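Local coordinates for SPBc2 prophage-derived uncharacterized protein yorR (Bacillus subtilis, PDB 3KB2) that is of uncharacterised function but binds a guanosine phosphate and magnesium in a P-loop kinase fold, and may act as a dTMP kinase-like nucleotide kinase, at residues 3-8 and 94-99; 25-30 and 55-60; 33-38 and 75-80; 68-73 and 130-135. All coordinates share one frame; numbering follows the deposited sequence.

Contact 1. Residues 3-8 and 94-99; sequences LIILEG and AKAKVV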
loop_
_atom_site.group_PDB
_atom_site.type_symbol
_atom_site.label_atom_id
_atom_site.label_comp_id
_atom_site.label_asym_id
_atom_site.label_seq_id
_atom_site.Cartn_x
_atom_site.Cartn_y
_atom_site.Cartn_z
ATOM N N LEU A 3 4.838 -29.348 -2.920
ATOM C CA LEU A 3 4.554 -27.953 -3.236
ATOM C C LEU A 3 4.465 -27.146 -1.953
ATOM O O LEU A 3 3.516 -27.293 -1.183
ATOM C CB LEU A 3 3.240 -27.856 -4.014
ATOM C CG LEU A 3 2.727 -26.466 -4.382
ATOM C CD1 LEU A 3 3.721 -25.771 -5.296
ATOM C CD2 LEU A 3 1.372 -26.602 -5.076
ATOM N N ILE A 4 5.456 -26.290 -1.726
ATOM C CA ILE A 4 5.498 -25.477 -0.512
ATOM C C ILE A 4 4.897 -24.102 -0.734
ATOM O O ILE A 4 5.363 -23.339 -1.569
ATOM C CB ILE A 4 6.945 -25.319 -0.013
ATOM C CG1 ILE A 4 7.596 -26.707 0.128
ATOM C CG2 ILE A 4 6.959 -24.585 1.315
ATOM C CD1 ILE A 4 9.063 -26.664 0.457
ATOM N N ILE A 5 3.864 -23.791 0.028
ATOM C CA ILE A 5 3.181 -22.510 -0.090
ATOM C C ILE A 5 3.429 -21.646 1.149
ATOM O O ILE A 5 3.138 -22.057 2.281
ATOM C CB ILE A 5 1.664 -22.744 -0.286
ATOM C CG1 ILE A 5 1.438 -23.542 -1.581
ATOM C CG2 ILE A 5 0.929 -21.432 -0.374
ATOM C CD1 ILE A 5 0.130 -24.277 -1.610
ATOM N N LEU A 6 3.963 -20.450 0.931
ATOM C CA LEU A 6 4.266 -19.519 2.020
ATOM C C LEU A 6 3.270 -18.372 2.055
ATOM O O LEU A 6 3.179 -17.586 1.121
ATOM C CB LEU A 6 5.686 -18.979 1.846
ATOM C CG LEU A 6 6.716 -20.108 1.771
ATOM C CD1 LEU A 6 8.098 -19.541 1.512
ATOM C CD2 LEU A 6 6.697 -20.898 3.088
ATOM N N GLU A 7 2.527 -18.279 3.148
ATOM C CA GLU A 7 1.526 -17.238 3.289
ATOM C C GLU A 7 1.721 -16.475 4.582
ATOM O O GLU A 7 2.381 -16.946 5.506
ATOM C CB GLU A 7 0.118 -17.849 3.251
ATOM C CG GLU A 7 -0.257 -18.472 1.915
ATOM C CD GLU A 7 -0.647 -17.433 0.884
ATOM O OE1 GLU A 7 0.036 -16.388 0.810
ATOM O OE2 GLU A 7 -1.628 -17.658 0.137
ATOM N N GLY A 8 1.130 -15.291 4.640
ATOM C CA GLY A 8 1.247 -14.477 5.829
ATOM C C GLY A 8 1.492 -13.027 5.473
ATOM O O GLY A 8 1.857 -12.708 4.333
ATOM N N ALA A 94 -2.654 -33.367 -2.038
ATOM C CA ALA A 94 -1.750 -34.498 -1.873
ATOM C C ALA A 94 -0.279 -34.184 -2.092
ATOM O O ALA A 94 0.554 -35.086 -2.148
ATOM C CB ALA A 94 -2.162 -35.621 -2.808
ATOM N N LYS A 95 0.056 -32.914 -2.205
ATOM C CA LYS A 95 1.436 -32.571 -2.452
ATOM C C LYS A 95 1.758 -31.233 -1.844
ATOM O O LYS A 95 2.907 -30.800 -1.846
ATOM C CB LYS A 95 1.663 -32.485 -3.952
ATOM C CG LYS A 95 0.728 -31.490 -4.621
ATOM C CD LYS A 95 1.188 -31.153 -6.027
ATOM C CE LYS A 95 0.118 -30.396 -6.800
ATOM N NZ LYS A 95 0.616 -29.982 -8.150
ATOM N N ALA A 96 0.741 -30.573 -1.323
ATOM C CA ALA A 96 0.952 -29.257 -0.777
ATOM C C ALA A 96 1.259 -29.213 0.700
ATOM O O ALA A 96 0.779 -30.033 1.484
ATOM C CB ALA A 96 -0.253 -28.379 -1.080
ATOM N N LYS A 97 2.100 -28.249 1.057
ATOM C CA LYS A 97 2.484 -27.984 2.436
ATOM C C LYS A 97 2.209 -26.492 2.557
ATOM O O LYS A 97 2.929 -25.672 1.976
ATOM C CB LYS A 97 3.972 -28.268 2.659
ATOM C CG LYS A 97 4.270 -29.556 3.424
ATOM C CD LYS A 97 3.677 -30.780 2.734
ATOM C CE LYS A 97 4.159 -32.080 3.377
ATOM N NZ LYS A 97 3.795 -32.187 4.816
ATOM N N VAL A 98 1.146 -26.149 3.281
ATOM C CA VAL A 98 0.754 -24.757 3.454
ATOM C C VAL A 98 1.360 -24.140 4.699
ATOM O O VAL A 98 1.040 -24.539 5.815
ATOM C CB VAL A 98 -0.774 -24.605 3.538
ATOM C CG1 VAL A 98 -1.134 -23.132 3.624
ATOM C CG2 VAL A 98 -1.418 -25.236 2.323
ATOM N N VAL A 99 2.230 -23.159 4.505
ATOM C CA VAL A 99 2.875 -22.506 5.632
ATOM C C VAL A 99 2.312 -21.119 5.893
ATOM O O VAL A 99 2.139 -20.325 4.970
ATOM C CB VAL A 99 4.384 -22.396 5.397
ATOM C CG1 VAL A 99 5.057 -21.762 6.598
ATOM C CG2 VAL A 99 4.944 -23.752 5.128
#
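Leu3 to Glu7 runs parallel to Ala96 to Val99, the strand axes 4.7 Å apart and turned 16° against each other, with Leu3 paired to Ala96 and Leu6 to Val99. Five backbone hydrogen bonds close the pair in the parallel pattern; Leu3, Ile5, Lys97 and Val99 each use both N and O, bonding to two residues of the partner strand. The donors range from Val99 N, 2.6 Å from Ile5 O, to Ile5 N, 2.9 Å from Lys97 O, and the latter bond is practically straight (179°). Ile4 and Leu6 lie with Val99 on the face covered by helix 14-25. There CG of Leu6 stands opposite its own carbonyl carbon (chi1 -56°), which helps to lay CD2 alongside Val99, 3.6 Å from its CB, the two side chains pointing the same way. On the other face the CD1 of Ile5 meets two partners at its tip, Ala96 CB at 4.2 Å and Val98 CG2 at 4.3 Å, and Ile92 of helix 82-92 closes over Leu3 and Ile5. At the start of the 94-99 segment, Lys95 NZ is held by the carbonyls of Ala53 and Glu55. The first strand ends at Glu7, whose N donates to Val99 O, and Gly8 follows with backbone angles that call for glycine. The arrangement is that of the central strand and its neighbour 96-102 in the parallel 2-3-1-4-5 sheet of P-loop kinases, the first leading directly into the phosphate-binding loop.

Contact 2. Residues 25-30 and 55-60; sequences LKYPII and EDNVII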
loop_
_atom_site.group_PDB
_atom_site.type_symbol
_atom_site.label_atom_id
_atom_site.label_comp_id
_atom_site.label_asym_id
_atom_site.label_seq_id
_atom_site.Cartn_x
_atom_site.Cartn_y
_atom_site.Cartn_z
ATOM N N LEU A 25 16.447 -27.558 -0.667
ATOM C CA LEU A 25 15.609 -28.455 -1.468
ATOM C C LEU A 25 15.833 -28.300 -2.964
ATOM O O LEU A 25 15.460 -29.173 -3.750
ATOM C CB LEU A 25 14.138 -28.187 -1.164
ATOM C CG LEU A 25 13.679 -28.392 0.278
ATOM C CD1 LEU A 25 12.387 -27.657 0.500
ATOM C CD2 LEU A 25 13.523 -29.877 0.569
ATOM N N LYS A 26 16.436 -27.179 -3.336
ATOM C CA LYS A 26 16.701 -26.844 -4.728
ATOM C C LYS A 26 15.410 -26.631 -5.510
ATOM O O LYS A 26 15.345 -26.891 -6.713
ATOM C CB LYS A 26 17.563 -27.922 -5.387
ATOM C CG LYS A 26 18.958 -28.001 -4.782
ATOM C CD LYS A 26 19.842 -28.964 -5.544
ATOM C CE LYS A 26 21.281 -28.901 -5.036
ATOM N NZ LYS A 26 21.873 -27.534 -5.202
ATOM N N TYR A 27 14.377 -26.158 -4.815
ATOM C CA TYR A 27 13.099 -25.876 -5.459
ATOM C C TYR A 27 13.131 -24.449 -5.991
ATOM O O TYR A 27 13.666 -23.553 -5.349
ATOM C CB TYR A 27 11.934 -25.981 -4.474
ATOM C CG TYR A 27 11.558 -27.374 -4.014
ATOM C CD1 TYR A 27 12.102 -28.515 -4.604
ATOM C CD2 TYR A 27 10.645 -27.544 -2.983
ATOM C CE1 TYR A 27 11.740 -29.795 -4.164
ATOM C CE2 TYR A 27 10.277 -28.803 -2.541
ATOM C CZ TYR A 27 10.824 -29.924 -3.124
ATOM O OH TYR A 27 10.465 -31.155 -2.619
ATOM N N PRO A 28 12.579 -24.219 -7.187
ATOM C CA PRO A 28 12.587 -22.852 -7.714
ATOM C C PRO A 28 11.596 -22.053 -6.870
ATOM O O PRO A 28 10.691 -22.635 -6.286
ATOM C CB PRO A 28 12.075 -23.020 -9.140
ATOM C CG PRO A 28 12.378 -24.432 -9.473
ATOM C CD PRO A 28 12.112 -25.177 -8.202
ATOM N N ILE A 29 11.765 -20.735 -6.818
ATOM C CA ILE A 29 10.881 -19.855 -6.058
ATOM C C ILE A 29 9.992 -19.040 -7.004
ATOM O O ILE A 29 10.486 -18.373 -7.915
ATOM C CB ILE A 29 11.679 -18.841 -5.215
ATOM C CG1 ILE A 29 12.649 -19.566 -4.285
ATOM C CG2 ILE A 29 10.714 -17.978 -4.411
ATOM C CD1 ILE A 29 13.525 -18.622 -3.461
ATOM N N ILE A 30 8.686 -19.067 -6.764
ATOM C CA ILE A 30 7.735 -18.340 -7.604
ATOM C C ILE A 30 6.770 -17.513 -6.753
ATOM O O ILE A 30 6.234 -18.011 -5.767
ATOM C CB ILE A 30 6.920 -19.340 -8.471
ATOM C CG1 ILE A 30 7.852 -20.019 -9.474
ATOM C CG2 ILE A 30 5.757 -18.633 -9.171
ATOM C CD1 ILE A 30 7.229 -21.179 -10.183
ATOM N N GLU A 55 2.158 -27.230 -10.865
ATOM C CA GLU A 55 3.559 -27.312 -10.482
ATOM C C GLU A 55 3.766 -28.174 -9.246
ATOM O O GLU A 55 2.832 -28.434 -8.480
ATOM C CB GLU A 55 4.129 -25.910 -10.213
ATOM C CG GLU A 55 4.734 -25.174 -11.425
ATOM C CD GLU A 55 5.950 -25.886 -12.025
ATOM O OE1 GLU A 55 6.823 -25.203 -12.614
ATOM O OE2 GLU A 55 6.029 -27.134 -11.921
ATOM N N ASP A 56 5.004 -28.627 -9.072
ATOM C CA ASP A 56 5.381 -29.433 -7.921
ATOM C C ASP A 56 6.879 -29.250 -7.718
ATOM O O ASP A 56 7.609 -28.935 -8.661
ATOM C CB ASP A 56 5.032 -30.908 -8.145
ATOM C CG ASP A 56 5.157 -31.736 -6.874
ATOM O OD1 ASP A 56 4.989 -31.182 -5.768
ATOM O OD2 ASP A 56 5.409 -32.951 -6.967
ATOM N N ASN A 57 7.325 -29.431 -6.482
ATOM C CA ASN A 57 8.723 -29.259 -6.127
ATOM C C ASN A 57 9.150 -27.816 -6.351
ATOM O O ASN A 57 10.210 -27.534 -6.913
ATOM C CB ASN A 57 9.611 -30.209 -6.928
ATOM C CG ASN A 57 9.317 -31.668 -6.624
ATOM O OD1 ASN A 57 9.185 -32.054 -5.458
ATOM N ND2 ASN A 57 9.212 -32.487 -7.671
ATOM N N VAL A 58 8.297 -26.897 -5.914
ATOM C CA VAL A 58 8.595 -25.482 -6.029
ATOM C C VAL A 58 8.076 -24.824 -4.779
ATOM O O VAL A 58 7.328 -25.427 -4.023
ATOM C CB VAL A 58 7.921 -24.837 -7.260
ATOM C CG1 VAL A 58 8.133 -25.718 -8.490
ATOM C CG2 VAL A 58 6.450 -24.606 -6.995
ATOM N N ILE A 59 8.500 -23.588 -4.563
ATOM C CA ILE A 59 8.094 -22.814 -3.406
ATOM C C ILE A 59 7.301 -21.623 -3.913
ATOM O O ILE A 59 7.797 -20.856 -4.729
ATOM C CB ILE A 59 9.323 -22.308 -2.645
ATOM C CG1 ILE A 59 10.159 -23.493 -2.157
ATOM C CG2 ILE A 59 8.887 -21.413 -1.499
ATOM C CD1 ILE A 59 11.585 -23.135 -1.781
ATOM N N ILE A 60 6.066 -21.482 -3.444
ATOM C CA ILE A 60 5.208 -20.382 -3.864
ATOM C C ILE A 60 5.156 -19.325 -2.756
ATOM O O ILE A 60 4.569 -19.552 -1.695
ATOM C CB ILE A 60 3.773 -20.888 -4.185
ATOM C CG1 ILE A 60 3.836 -21.890 -5.350
ATOM C CG2 ILE A 60 2.857 -19.712 -4.490
ATOM C CD1 ILE A 60 2.495 -22.441 -5.805
HETATM O O HOH W 1 11.199 -33.666 -4.393
#
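Asn57 OD1, which lies beside the phenol of Tyr27, accepts from a water at 2.8 Å and from the backbone N of Thr2. Tyr27 OH shares both of these neighbours, the Thr2 amide and the water, which sits at the edge of the ring and in its plane. These residues precede the edge strand 29-31 and its neighbour 58-61 in the parallel sheet of this P-loop kinase fold. The ring of Tyr27 is sandwiched: Leu25 CB stands over the centre of one face, and the peptide between Asn57 and Val58 covers the opposite one, with Asn57 C nearer the rim. CG of Tyr27 is turned opposite the carbonyl carbon (chi1 -72°), which helps to lay the ring over that peptide. The Asn57 side chain runs obliquely past the phenol, its carboxamide plane 40° from the ring and its CB 3.5 Å from Tyr27 CE1. Tyr27 CB touches Ile59 CG1 at 3.8 Å. Next along the chain, Pro28 packs its CD 4.0 Å from Val58 CG1. Past the proline the strands pair properly. Ile29 and Ile59 point to the face that helix 14-25 covers, Ile30 and Ile60 to the one where Leu52 of helix 42-52 lies. Ile59 is bonded through both its backbone polar atoms: its N donates to Pro28 O at 2.9 Å, and its O accepts from Ile30 N, also at 2.9 Å, in a nearly straight bond (170°).

Contact 3. Residues 33-38 and 75-80; sequences SSFELA and KDYSIL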
loop_
_atom_site.group_PDB
_atom_site.type_symbol
_atom_site.label_atom_id
_atom_site.label_comp_id
_atom_site.label_asym_id
_atom_site.label_seq_id
_atom_site.Cartn_x
_atom_site.Cartn_y
_atom_site.Cartn_z
ATOM N N SER A 33 0.741 -14.465 -5.668
ATOM C CA SER A 33 -0.153 -13.314 -5.760
ATOM C C SER A 33 0.513 -12.098 -6.385
ATOM O O SER A 33 1.439 -11.510 -5.829
ATOM C CB SER A 33 -0.717 -12.956 -4.377
ATOM O OG SER A 33 -1.754 -13.859 -4.008
ATOM N N SER A 34 0.019 -11.733 -7.559
ATOM C CA SER A 34 0.528 -10.594 -8.306
ATOM C C SER A 34 -0.531 -9.489 -8.314
ATOM O O SER A 34 -1.690 -9.720 -8.661
ATOM C CB SER A 34 0.853 -11.034 -9.735
ATOM O OG SER A 34 1.109 -9.929 -10.573
ATOM N N PHE A 35 -0.132 -8.285 -7.925
ATOM C CA PHE A 35 -1.067 -7.171 -7.898
ATOM C C PHE A 35 -1.579 -6.902 -9.307
ATOM O O PHE A 35 -2.765 -6.660 -9.499
ATOM C CB PHE A 35 -0.384 -5.915 -7.350
ATOM C CG PHE A 35 -1.336 -4.806 -6.992
ATOM C CD1 PHE A 35 -1.912 -4.744 -5.727
ATOM C CD2 PHE A 35 -1.630 -3.802 -7.911
ATOM C CE1 PHE A 35 -2.765 -3.692 -5.376
ATOM C CE2 PHE A 35 -2.483 -2.744 -7.572
ATOM C CZ PHE A 35 -3.049 -2.691 -6.303
ATOM N N GLU A 36 -0.688 -6.958 -10.291
ATOM C CA GLU A 36 -1.068 -6.706 -11.681
ATOM C C GLU A 36 -2.069 -7.738 -12.193
ATOM O O GLU A 36 -3.016 -7.401 -12.897
ATOM C CB GLU A 36 0.167 -6.712 -12.593
ATOM C CG GLU A 36 1.281 -5.748 -12.184
ATOM C CD GLU A 36 2.295 -6.375 -11.228
ATOM O OE1 GLU A 36 1.926 -6.718 -10.079
ATOM O OE2 GLU A 36 3.472 -6.526 -11.634
ATOM N N LEU A 37 -1.847 -8.998 -11.843
ATOM C CA LEU A 37 -2.731 -10.073 -12.268
ATOM C C LEU A 37 -4.090 -9.953 -11.594
ATOM O O LEU A 37 -5.125 -10.266 -12.186
ATOM C CB LEU A 37 -2.119 -11.422 -11.910
ATOM C CG LEU A 37 -3.020 -12.634 -12.152
ATOM C CD1 LEU A 37 -3.156 -12.873 -13.647
ATOM C CD2 LEU A 37 -2.428 -13.856 -11.465
ATOM N N ALA A 38 -4.084 -9.501 -10.347
ATOM C CA ALA A 38 -5.324 -9.368 -9.601
ATOM C C ALA A 38 -6.276 -8.376 -10.244
ATOM O O ALA A 38 -7.487 -8.557 -10.191
ATOM C CB ALA A 38 -5.030 -8.958 -8.174
ATOM N N LYS A 75 -9.512 -2.033 -4.509
ATOM C CA LYS A 75 -10.592 -2.020 -5.483
ATOM C C LYS A 75 -10.065 -2.571 -6.802
ATOM O O LYS A 75 -8.853 -2.600 -7.032
ATOM C CB LYS A 75 -11.140 -0.600 -5.680
ATOM C CG LYS A 75 -11.887 -0.029 -4.471
ATOM C CD LYS A 75 -12.617 1.271 -4.835
ATOM C CE LYS A 75 -13.480 1.776 -3.677
ATOM N NZ LYS A 75 -14.195 3.065 -3.967
ATOM N N ASP A 76 -10.985 -3.001 -7.661
ATOM C CA ASP A 76 -10.639 -3.577 -8.955
ATOM C C ASP A 76 -9.551 -4.632 -8.749
ATOM O O ASP A 76 -8.582 -4.708 -9.509
ATOM C CB ASP A 76 -10.147 -2.492 -9.921
ATOM C CG ASP A 76 -11.194 -1.406 -10.182
ATOM O OD1 ASP A 76 -12.372 -1.742 -10.449
ATOM O OD2 ASP A 76 -10.834 -0.205 -10.136
ATOM N N TYR A 77 -9.724 -5.436 -7.702
ATOM C CA TYR A 77 -8.777 -6.487 -7.348
ATOM C C TYR A 77 -9.533 -7.804 -7.257
ATOM O O TYR A 77 -10.161 -8.096 -6.241
ATOM C CB TYR A 77 -8.133 -6.150 -6.000
ATOM C CG TYR A 77 -6.997 -7.056 -5.598
ATOM C CD1 TYR A 77 -7.226 -8.386 -5.249
ATOM C CD2 TYR A 77 -5.686 -6.579 -5.555
ATOM C CE1 TYR A 77 -6.179 -9.215 -4.863
ATOM C CE2 TYR A 77 -4.635 -7.400 -5.171
ATOM C CZ TYR A 77 -4.890 -8.717 -4.825
ATOM O OH TYR A 77 -3.857 -9.535 -4.436
ATOM N N SER A 78 -9.454 -8.602 -8.318
ATOM C CA SER A 78 -10.150 -9.885 -8.379
ATOM C C SER A 78 -9.856 -10.861 -7.250
ATOM O O SER A 78 -8.742 -10.937 -6.732
ATOM C CB SER A 78 -9.852 -10.583 -9.705
ATOM O OG SER A 78 -10.305 -9.798 -10.787
ATOM N N ILE A 79 -10.877 -11.628 -6.894
ATOM C CA ILE A 79 -10.756 -12.619 -5.844
ATOM C C ILE A 79 -11.281 -13.960 -6.321
ATOM O O ILE A 79 -12.184 -14.025 -7.151
ATOM C CB ILE A 79 -11.540 -12.199 -4.577
ATOM C CG1 ILE A 79 -11.333 -13.232 -3.475
ATOM C CG2 ILE A 79 -13.033 -12.112 -4.872
ATOM C CD1 ILE A 79 -11.741 -12.709 -2.114
ATOM N N LEU A 80 -10.703 -15.039 -5.814
ATOM C CA LEU A 80 -11.187 -16.355 -6.191
ATOM C C LEU A 80 -12.565 -16.559 -5.579
ATOM O O LEU A 80 -12.879 -15.964 -4.553
ATOM C CB LEU A 80 -10.260 -17.430 -5.651
ATOM C CG LEU A 80 -8.914 -17.471 -6.343
ATOM C CD1 LEU A 80 -7.973 -18.304 -5.533
ATOM C CD2 LEU A 80 -9.087 -18.009 -7.747
#
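Tyr77 and Phe35 both carry CG on the far side of CB from the backbone nitrogen (chi1 -172° and -167°), and these extended torsions swing the two rings toward each other from loop and helix, beside the one-turn helix 35-38. The phenol of Tyr77 lies flat across the methyl of Ala38: CB sits over the centre of the ring, 3.3 Å from its centroid and nearly on the ring normal, a close CH-pi contact in which every ring atom is met at similar range. Phe35 approaches from the rim of that phenol, its CD1 3.8 Å from Tyr77 CE2. The pair is an offset edge-to-face stack, the edge of Tyr77 directed at the face of Phe35, with centroids 5.8 Å apart and planes at 69°. The polar part of the contact converges on one acceptor, Ala38 O. Ser78 N donates to it at 2.7 Å, coming from above the carbonyl plane, while Ser78 OG stands 3.1 Å from the same oxygen in a weak bond whose proton has another acceptor within reach. At the other end of this short helix Ser34 caps the first turn, its OG taking a weak bond from Leu37 N. Phe35 also stacks edge-to-face with Phe74 of its own chain and packs on Lys73 of the second subunit. Chemically the contact combines aromatic and methyl packing with use of the carbonyl at the helix end, fixing the 75-80 loop to that helix close to the subunit interface.

Contact 4. Residues 68-73 and 130-135; sequences LVYAKK and ELYREV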
loop_
_atom_site.group_PDB
_atom_site.type_symbol
_atom_site.label_atom_id
_atom_site.label_comp_id
_atom_site.label_asym_id
_atom_site.label_seq_id
_atom_site.Cartn_x
_atom_site.Cartn_y
_atom_site.Cartn_z
ATOM N N LEU A 68 -7.270 -13.848 -1.117
ATOM C CA LEU A 68 -8.488 -13.652 -0.345
ATOM C C LEU A 68 -8.403 -12.464 0.614
ATOM O O LEU A 68 -9.402 -11.783 0.860
ATOM C CB LEU A 68 -8.807 -14.925 0.440
ATOM C CG LEU A 68 -9.697 -15.943 -0.279
ATOM C CD1 LEU A 68 -9.266 -16.111 -1.726
ATOM C CD2 LEU A 68 -9.625 -17.275 0.468
ATOM N N VAL A 69 -7.207 -12.220 1.150
ATOM C CA VAL A 69 -6.962 -11.120 2.089
ATOM C C VAL A 69 -6.979 -9.762 1.384
ATOM O O VAL A 69 -7.790 -8.883 1.709
ATOM C CB VAL A 69 -5.576 -11.306 2.803
ATOM C CG1 VAL A 69 -5.177 -10.048 3.585
ATOM C CG2 VAL A 69 -5.639 -12.508 3.733
ATOM N N TYR A 70 -6.094 -9.605 0.402
ATOM C CA TYR A 70 -5.967 -8.351 -0.327
ATOM C C TYR A 70 -7.128 -7.966 -1.227
ATOM O O TYR A 70 -7.222 -6.814 -1.658
ATOM C CB TYR A 70 -4.652 -8.351 -1.112
ATOM C CG TYR A 70 -3.443 -8.354 -0.201
ATOM C CD1 TYR A 70 -3.222 -7.305 0.694
ATOM C CD2 TYR A 70 -2.544 -9.425 -0.194
ATOM C CE1 TYR A 70 -2.144 -7.320 1.576
ATOM C CE2 TYR A 70 -1.457 -9.448 0.687
ATOM C CZ TYR A 70 -1.266 -8.393 1.570
ATOM O OH TYR A 70 -0.214 -8.417 2.461
ATOM N N ALA A 71 -8.014 -8.919 -1.504
ATOM C CA ALA A 71 -9.172 -8.646 -2.342
ATOM C C ALA A 71 -10.189 -7.844 -1.528
ATOM O O ALA A 71 -11.056 -7.166 -2.080
ATOM C CB ALA A 71 -9.789 -9.948 -2.826
ATOM N N LYS A 72 -10.068 -7.921 -0.210
ATOM C CA LYS A 72 -10.966 -7.198 0.668
ATOM C C LYS A 72 -10.392 -5.821 1.008
ATOM O O LYS A 72 -11.006 -5.054 1.754
ATOM C CB LYS A 72 -11.195 -7.993 1.955
ATOM C CG LYS A 72 -11.717 -9.403 1.744
ATOM C CD LYS A 72 -13.083 -9.407 1.084
ATOM C CE LYS A 72 -13.572 -10.829 0.850
ATOM N NZ LYS A 72 -14.820 -10.858 0.039
ATOM N N LYS A 73 -9.222 -5.498 0.460
ATOM C CA LYS A 73 -8.589 -4.204 0.742
ATOM C C LYS A 73 -8.422 -3.271 -0.453
ATOM O O LYS A 73 -8.420 -2.050 -0.296
ATOM C CB LYS A 73 -7.218 -4.416 1.391
ATOM C CG LYS A 73 -7.180 -4.173 2.893
ATOM C CD LYS A 73 -8.102 -5.118 3.643
ATOM C CE LYS A 73 -8.120 -4.817 5.144
ATOM N NZ LYS A 73 -8.569 -3.430 5.462
ATOM N N GLU A 130 -5.595 -9.763 11.062
ATOM C CA GLU A 130 -6.794 -10.499 11.454
ATOM C C GLU A 130 -7.380 -11.274 10.294
ATOM O O GLU A 130 -7.833 -12.397 10.475
ATOM C CB GLU A 130 -7.856 -9.547 11.999
ATOM C CG GLU A 130 -8.113 -9.678 13.493
ATOM C CD GLU A 130 -8.427 -11.105 13.917
ATOM O OE1 GLU A 130 -9.309 -11.741 13.291
ATOM O OE2 GLU A 130 -7.795 -11.582 14.888
ATOM N N LEU A 131 -7.388 -10.664 9.111
ATOM C CA LEU A 131 -7.912 -11.316 7.910
ATOM C C LEU A 131 -7.127 -12.593 7.639
ATOM O O LEU A 131 -7.712 -13.631 7.337
ATOM C CB LEU A 131 -7.807 -10.376 6.702
ATOM C CG LEU A 131 -9.016 -9.480 6.412
ATOM C CD1 LEU A 131 -8.680 -8.404 5.388
ATOM C CD2 LEU A 131 -10.136 -10.365 5.901
ATOM N N TYR A 132 -5.802 -12.508 7.760
ATOM C CA TYR A 132 -4.938 -13.657 7.541
ATOM C C TYR A 132 -5.283 -14.771 8.521
ATOM O O TYR A 132 -5.434 -15.925 8.128
ATOM C CB TYR A 132 -3.459 -13.273 7.687
ATOM C CG TYR A 132 -2.771 -12.929 6.374
ATOM C CD1 TYR A 132 -2.432 -11.610 6.048
ATOM C CD2 TYR A 132 -2.487 -13.921 5.445
ATOM C CE1 TYR A 132 -1.828 -11.300 4.816
ATOM C CE2 TYR A 132 -1.886 -13.622 4.220
ATOM C CZ TYR A 132 -1.563 -12.325 3.911
ATOM O OH TYR A 132 -0.986 -12.065 2.694
ATOM N N ARG A 133 -5.413 -14.447 9.799
ATOM C CA ARG A 133 -5.750 -15.491 10.754
ATOM C C ARG A 133 -7.042 -16.173 10.357
ATOM O O ARG A 133 -7.109 -17.396 10.311
ATOM C CB ARG A 133 -5.873 -14.925 12.168
ATOM C CG ARG A 133 -4.541 -14.527 12.747
ATOM C CD ARG A 133 -4.502 -14.759 14.237
ATOM N NE ARG A 133 -5.483 -13.946 14.946
ATOM C CZ ARG A 133 -5.605 -13.918 16.271
ATOM N NH1 ARG A 133 -4.807 -14.663 17.029
ATOM N NH2 ARG A 133 -6.519 -13.140 16.840
ATOM N N GLU A 134 -8.054 -15.371 10.050
ATOM C CA GLU A 134 -9.364 -15.890 9.671
ATOM C C GLU A 134 -9.335 -16.720 8.390
ATOM O O GLU A 134 -9.928 -17.799 8.329
ATOM C CB GLU A 134 -10.353 -14.733 9.519
ATOM C CG GLU A 134 -11.820 -15.135 9.601
ATOM C CD GLU A 134 -12.760 -13.935 9.548
ATOM O OE1 GLU A 134 -13.958 -14.102 9.866
ATOM O OE2 GLU A 134 -12.303 -12.827 9.183
ATOM N N VAL A 135 -8.647 -16.225 7.367
ATOM C CA VAL A 135 -8.568 -16.959 6.111
ATOM C C VAL A 135 -7.755 -18.244 6.284
ATOM O O VAL A 135 -8.065 -19.259 5.660
ATOM C CB VAL A 135 -7.943 -16.101 4.977
ATOM C CG1 VAL A 135 -6.534 -15.685 5.344
ATOM C CG2 VAL A 135 -7.922 -16.898 3.674
HETATM O O HOH W 2 1.600 -10.330 2.288
#
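Val69 presses into the face of helix 122-137 and carries the tight part of this contact. Its CG2 stands over the centre of the Tyr132 ring, 3.8 Å from the centroid and close to the normal, in a CH-pi contact, and also meets Val135 CG1 at 3.7 Å. With chi1 at 169°, CG1 is opposite the backbone N, and this places it at Tyr132 CE1, 3.8 Å away, and near Leu131 CB. Leu68 extends the apolar patch by laying CD2 against Val135 CG2 at 3.6 Å. Toward the outside the packing thins: Leu131 CD1 rests on the aliphatic part of Lys73, 3.6 Å from CE, while the lysine's NZ is taken by Ser127, and CB of the exposed Lys72 lies 4.3 Å from the same Leu131 CD1. At the inner end the two phenols meet obliquely, the side chain of Tyr70 about 8 Å from the bound guanosine phosphate. A water accepts from Tyr70 OH at 2.6 Å and lies 3.1 Å from Tyr132 OH, which also hydrogen-bonds Ser66. Helix 64-70 and helix 122-137 are thus held together here by interlocking hydrocarbon surfaces, with a single water-mediated polar link between tyrosine hydroxyls.

Overall arrangement
From the N terminus, strand 3-7 opens the longest loop, which contact 1 closes 86 residues on by pairing it with strand 96-102. Contacts 2 and 3 both nest within that loop. Contact 2 adds strand 29-31 to the sheet through strand 58-61, itself next to strand 3-7, so contacts 1 and 2 join three neighbouring strands to a fourth. Contact 3 crosses contact 2: it starts just after strand 29-31 and ends in the loop beyond helix 64-70. Contact 4 crosses contacts 1 and 3, starting on helix 64-70 and closing on helix 122-137; Tyr77 and Ile79 pack on its residues 68-71. Contacts 3 and 4 both reach the second subunit.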